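Enoyl-CoA hydratase/carnithine racemase (Magnetospirillum magneticum, PDB 4NEK) probably acts as a delta(3)-delta(2)-enoyl-CoA isomerase of the crotonase family, shifting the position of a double bond in unsaturated acyl-CoA thioesters. Local coordinates at residues 30-35 with 77-82; 18-21 with 25-28. All blocks are in the same frame, centred on the assembly; numbering follows the deposited sequence.

From the N terminus, strand 13-18 leads into a loop that contact 2 closes almost at once, pairing 18-21 with 25-28 across three residues. The chain then enters helix 29-44, crosses to strand 50-54 and, beyond a longer excursion, reaches helix 79-88, where contact 1 closes a loop of 41 residues. The two closures follow in series, neither nested nor crossed. Both helices of contact 1 lie on connections between neighbouring parallel strands, so it joins two successive beta-alpha-beta crossovers, while contact 2 shapes the entry to the first of them. The pair also meet directly: Met31 packs on Arg20 and Met18, and Tyr32 on Leu27.

Contact 1. Residues 30-35 with 77-82; sequences EMYAAL and GSVADR
Ser78 OG is held by two groups, the Leu75 carbonyl oxygen and the amide of Asp81, at the N-cap of the helix whose first turn presses Val79 and Ala80 against Tyr32 and Ala33. This is helix-on-helix packing within the crotonase fold, joining helix 29-44 to the N-terminal end of helix 79-88. The N-cap bond from Asp81 N to Ser78 OG is 3.2 Å long and nearly straight, at 168°. In the same first turn, the carboxylate of Asp81 bends back, its OD2 accepting from Gly77 N on the anti side and somewhat out of the carboxylate plane, while its OD1 meets Arg85 in a salt bridge. The helix then sets a small methyl over the flat ring of Tyr32. Ala80 CB lies over one face, 3.8 Å from the centroid of the Tyr32 ring and only 9° off its normal, a CH-pi contact. Beyond the ring, Tyr32 OH bonds to Asn64 OD1, which ties down the far end of the side chain. Val79 divides its two methyls between neighbours in helix 29-44. With CG1 set between its backbone N and carbonyl carbon (chi1 74°), Val79 CG1 comes to 3.8 Å from Tyr32 CB. The other branch, anti to the Val79 backbone N, meets the next residue, Val79 CG2 standing 3.8 Å from Ala33 N and 3.9 Å from Ala33 CB.

Contact 2. Residues 18-21 with 25-28; sequences MNRP and NALI
Arg20 turns its CG anti to the backbone N (chi1 -170°) and runs out fully extended to NE, whereas Asn25 sets its CG anti to the carbonyl carbon (chi1 -73°), folding its amide back toward the backbone of residues 18-20. These two choices let a short loop hold itself shut with both side chains and main chain. Asn25 OD1 takes the amide of Arg20 at 2.7 Å from Arg20 N, the donor arriving nearly along the C=O axis. The backbones answer in the reverse sense, Asn25 N donating to Arg20 O over 3.0 Å. The side-chain nitrogen of Asn25 adds a weak bond to Met18 O, and also bonds to Phe60 O, so both ends of this buried amide have partners and its rotation is fixed. At the far end of the extended Arg20, NH1 is gripped twice. It gives a bond of 2.7 Å from Arg20 NH1 to Ala26 O; the oxygen lies close to the guanidinium plane, while NH1 stands 44° above the Ala26 carbonyl plane, so the bond does not follow a lone pair. NH1 also forms a salt bridge with Asp65. Ile28 crosses the arginine at about a right angle, its CG2 3.6 Å from Arg20 NH1. On the buried side, Met18, a selenomethionine, lays SE against Leu27, 3.9 Å from Leu27 CD2. The backbone of Leu27 in turn bonds to Gly63 and Asp65. Through Leu27 and Arg20 the loop thus packs against the turn around Gly63 and Asp65, which, as in relatives of the crotonase fold, probably supplies one peptide N-H of the oxyanion hole for the thioester carbonyl.

Contact 1. Residues 30-35 with 77-82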
loop_
_atom_site.group_PDB
_atom_site.type_symbol
_atom_site.label_atom_id
_atom_site.label_comp_id
_atom_site.label_asym_id
_atom_site.label_seq_id
_atom_site.Cartn_x
_atom_site.Cartn_y
_atom_site.Cartn_z
ATOM N N GLU C 30 -8.676 -40.079 -5.720
ATOM C CA GLU C 30 -9.863 -40.323 -4.880
ATOM C C GLU C 30 -10.353 -39.046 -4.239
ATOM O O GLU C 30 -11.550 -38.935 -4.017
ATOM C CB GLU C 30 -9.707 -41.387 -3.775
ATOM C CG GLU C 30 -8.483 -41.217 -2.896
ATOM C CD GLU C 30 -8.256 -42.378 -1.921
ATOM O OE1 GLU C 30 -9.136 -42.514 -1.041
ATOM O OE2 GLU C 30 -7.229 -43.148 -2.032
HETATM N N MSE C 31 -9.450 -38.084 -3.989
HETATM C CA MSE C 31 -9.846 -36.822 -3.365
HETATM C C MSE C 31 -10.524 -35.952 -4.374
HETATM O O MSE C 31 -11.627 -35.481 -4.121
HETATM C CB MSE C 31 -8.671 -36.120 -2.767
HETATM C CG MSE C 31 -8.157 -36.964 -1.637
HETATM SE SE MSE C 31 -6.507 -36.194 -0.873
HETATM C CE MSE C 31 -7.297 -34.623 0.026
ATOM N N TYR C 32 -9.958 -35.844 -5.563
ATOM C CA TYR C 32 -10.634 -35.153 -6.645
ATOM C C TYR C 32 -12.033 -35.656 -6.857
ATOM O O TYR C 32 -12.940 -34.887 -7.100
ATOM C CB TYR C 32 -9.873 -35.276 -7.970
ATOM C CG TYR C 32 -8.630 -34.441 -8.025
ATOM C CD1 TYR C 32 -8.700 -33.049 -7.942
ATOM C CD2 TYR C 32 -7.385 -35.022 -8.145
ATOM C CE1 TYR C 32 -7.557 -32.277 -7.990
ATOM C CE2 TYR C 32 -6.239 -34.260 -8.218
ATOM C CZ TYR C 32 -6.332 -32.890 -8.131
ATOM O OH TYR C 32 -5.176 -32.144 -8.136
ATOM N N ALA C 33 -12.206 -36.967 -6.814
ATOM C CA ALA C 33 -13.511 -37.556 -7.103
ATOM C C ALA C 33 -14.480 -37.209 -5.978
ATOM O O ALA C 33 -15.598 -36.827 -6.224
ATOM C CB ALA C 33 -13.395 -39.072 -7.278
ATOM N N ALA C 34 -14.047 -37.389 -4.744
ATOM C CA ALA C 34 -14.889 -37.050 -3.618
ATOM C C ALA C 34 -15.245 -35.566 -3.607
ATOM O O ALA C 34 -16.356 -35.223 -3.286
ATOM C CB ALA C 34 -14.194 -37.429 -2.318
ATOM N N LEU C 35 -14.303 -34.710 -3.988
ATOM C CA LEU C 35 -14.558 -33.272 -4.039
ATOM C C LEU C 35 -15.546 -32.922 -5.116
ATOM O O LEU C 35 -16.450 -32.151 -4.886
ATOM C CB LEU C 35 -13.273 -32.489 -4.288
ATOM C CG LEU C 35 -12.283 -32.539 -3.149
ATOM C CD1 LEU C 35 -10.904 -32.059 -3.592
ATOM C CD2 LEU C 35 -12.767 -31.712 -2.001
ATOM N N GLY C 77 -10.094 -34.488 -19.609
ATOM C CA GLY C 77 -10.964 -35.601 -19.251
ATOM C C GLY C 77 -10.628 -36.314 -17.942
ATOM O O GLY C 77 -11.391 -37.165 -17.518
ATOM N N SER C 78 -9.558 -35.925 -17.241
ATOM C CA SER C 78 -9.249 -36.522 -15.952
ATOM C C SER C 78 -10.188 -36.093 -14.811
ATOM O O SER C 78 -11.011 -35.192 -14.898
ATOM C CB SER C 78 -7.834 -36.158 -15.541
ATOM O OG SER C 78 -7.742 -34.774 -15.210
ATOM N N VAL C 79 -10.054 -36.805 -13.716
ATOM C CA VAL C 79 -10.825 -36.526 -12.549
ATOM C C VAL C 79 -10.431 -35.127 -11.984
ATOM O O VAL C 79 -11.277 -34.413 -11.448
ATOM C CB VAL C 79 -10.681 -37.702 -11.539
ATOM C CG1 VAL C 79 -9.317 -37.709 -10.851
ATOM C CG2 VAL C 79 -11.782 -37.670 -10.513
ATOM N N ALA C 80 -9.177 -34.730 -12.121
ATOM C CA ALA C 80 -8.786 -33.400 -11.689
ATOM C C ALA C 80 -9.503 -32.352 -12.525
ATOM O O ALA C 80 -9.984 -31.385 -11.990
ATOM C CB ALA C 80 -7.279 -33.219 -11.792
ATOM N N ASP C 81 -9.559 -32.564 -13.823
ATOM C CA ASP C 81 -10.289 -31.698 -14.715
ATOM C C ASP C 81 -11.773 -31.624 -14.309
ATOM O O ASP C 81 -12.353 -30.552 -14.253
ATOM C CB ASP C 81 -10.133 -32.239 -16.136
ATOM C CG ASP C 81 -10.753 -31.331 -17.232
ATOM O OD1 ASP C 81 -10.797 -30.099 -17.105
ATOM O OD2 ASP C 81 -11.130 -31.884 -18.294
ATOM N N ARG C 82 -12.363 -32.751 -13.939
ATOM C CA ARG C 82 -13.768 -32.757 -13.513
ATOM C C ARG C 82 -13.944 -31.846 -12.285
ATOM O O ARG C 82 -14.870 -31.052 -12.202
ATOM C CB ARG C 82 -14.248 -34.175 -13.181
ATOM C CG ARG C 82 -15.677 -34.508 -13.673
ATOM C CD ARG C 82 -16.188 -36.023 -13.536
ATOM N NE ARG C 82 -15.119 -37.067 -13.605
ATOM C CZ ARG C 82 -14.499 -37.507 -14.723
ATOM N NH1 ARG C 82 -14.817 -37.010 -15.922
ATOM N NH2 ARG C 82 -13.544 -38.448 -14.639
#

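Contact 2. Residues 18-21 with 25-28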
loop_
_atom_site.group_PDB
_atom_site.type_symbol
_atom_site.label_atom_id
_atom_site.label_comp_id
_atom_site.label_asym_id
_atom_site.label_seq_id
_atom_site.Cartn_x
_atom_site.Cartn_y
_atom_site.Cartn_z
HETATM N N MSE C 18 -10.674 -30.970 3.101
HETATM C CA MSE C 18 -9.657 -31.909 2.673
HETATM C C MSE C 18 -8.985 -32.399 3.909
HETATM O O MSE C 18 -8.647 -31.624 4.796
HETATM C CB MSE C 18 -8.674 -31.259 1.744
HETATM C CG MSE C 18 -9.402 -30.846 0.461
HETATM SE SE MSE C 18 -8.190 -29.768 -0.703
HETATM C CE MSE C 18 -8.335 -28.009 0.234
ATOM N N ASN C 19 -8.777 -33.708 3.954
ATOM C CA ASN C 19 -8.373 -34.373 5.169
ATOM C C ASN C 19 -7.335 -35.473 4.954
ATOM O O ASN C 19 -7.581 -36.626 5.200
ATOM C CB ASN C 19 -9.604 -34.954 5.823
ATOM C CG ASN C 19 -9.322 -35.485 7.223
ATOM O OD1 ASN C 19 -8.575 -34.893 7.985
ATOM N ND2 ASN C 19 -9.927 -36.591 7.555
ATOM N N ARG C 20 -6.161 -35.069 4.496
ATOM C CA ARG C 20 -5.005 -35.910 4.391
ATOM C C ARG C 20 -3.856 -35.150 5.043
ATOM O O ARG C 20 -2.865 -34.818 4.408
ATOM C CB ARG C 20 -4.747 -36.201 2.916
ATOM C CG ARG C 20 -3.717 -37.270 2.660
ATOM C CD ARG C 20 -3.516 -37.453 1.165
ATOM N NE ARG C 20 -2.575 -38.534 0.883
ATOM C CZ ARG C 20 -1.697 -38.563 -0.128
ATOM N NH1 ARG C 20 -1.575 -37.568 -0.992
ATOM N NH2 ARG C 20 -0.894 -39.585 -0.250
ATOM N N PRO C 21 -4.014 -34.833 6.309
ATOM C CA PRO C 21 -3.125 -33.846 6.904
ATOM C C PRO C 21 -1.690 -34.289 6.944
ATOM O O PRO C 21 -0.797 -33.436 6.917
ATOM C CB PRO C 21 -3.657 -33.682 8.331
ATOM C CG PRO C 21 -4.513 -34.873 8.561
ATOM C CD PRO C 21 -5.076 -35.254 7.225
ATOM N N ASN C 25 -2.343 -32.429 2.650
ATOM C CA ASN C 25 -3.430 -32.440 1.707
ATOM C C ASN C 25 -2.997 -32.469 0.261
ATOM O O ASN C 25 -3.677 -31.936 -0.625
ATOM C CB ASN C 25 -4.385 -31.260 1.972
ATOM C CG ASN C 25 -5.222 -31.469 3.231
ATOM O OD1 ASN C 25 -5.330 -32.582 3.697
ATOM N ND2 ASN C 25 -5.799 -30.405 3.778
ATOM N N ALA C 26 -1.869 -33.110 0.000
ATOM C CA ALA C 26 -1.469 -33.362 -1.374
ATOM C C ALA C 26 -2.526 -34.250 -2.022
ATOM O O ALA C 26 -2.879 -35.274 -1.471
ATOM C CB ALA C 26 -0.106 -34.031 -1.424
ATOM N N LEU C 27 -3.044 -33.840 -3.172
ATOM C CA LEU C 27 -4.202 -34.485 -3.757
ATOM C C LEU C 27 -3.877 -35.709 -4.608
ATOM O O LEU C 27 -2.852 -35.757 -5.298
ATOM C CB LEU C 27 -4.971 -33.512 -4.616
ATOM C CG LEU C 27 -5.471 -32.285 -3.854
ATOM C CD1 LEU C 27 -6.144 -31.395 -4.879
ATOM C CD2 LEU C 27 -6.461 -32.602 -2.743
ATOM N N ILE C 28 -4.787 -36.677 -4.535
ATOM C CA ILE C 28 -4.788 -37.873 -5.355
ATOM C C ILE C 28 -6.181 -38.023 -5.980
ATOM O O ILE C 28 -7.152 -37.342 -5.608
ATOM C CB ILE C 28 -4.413 -39.118 -4.510
ATOM C CG1 ILE C 28 -5.348 -39.269 -3.310
ATOM C CG2 ILE C 28 -2.982 -39.015 -3.983
ATOM C CD1 ILE C 28 -5.114 -40.536 -2.488
#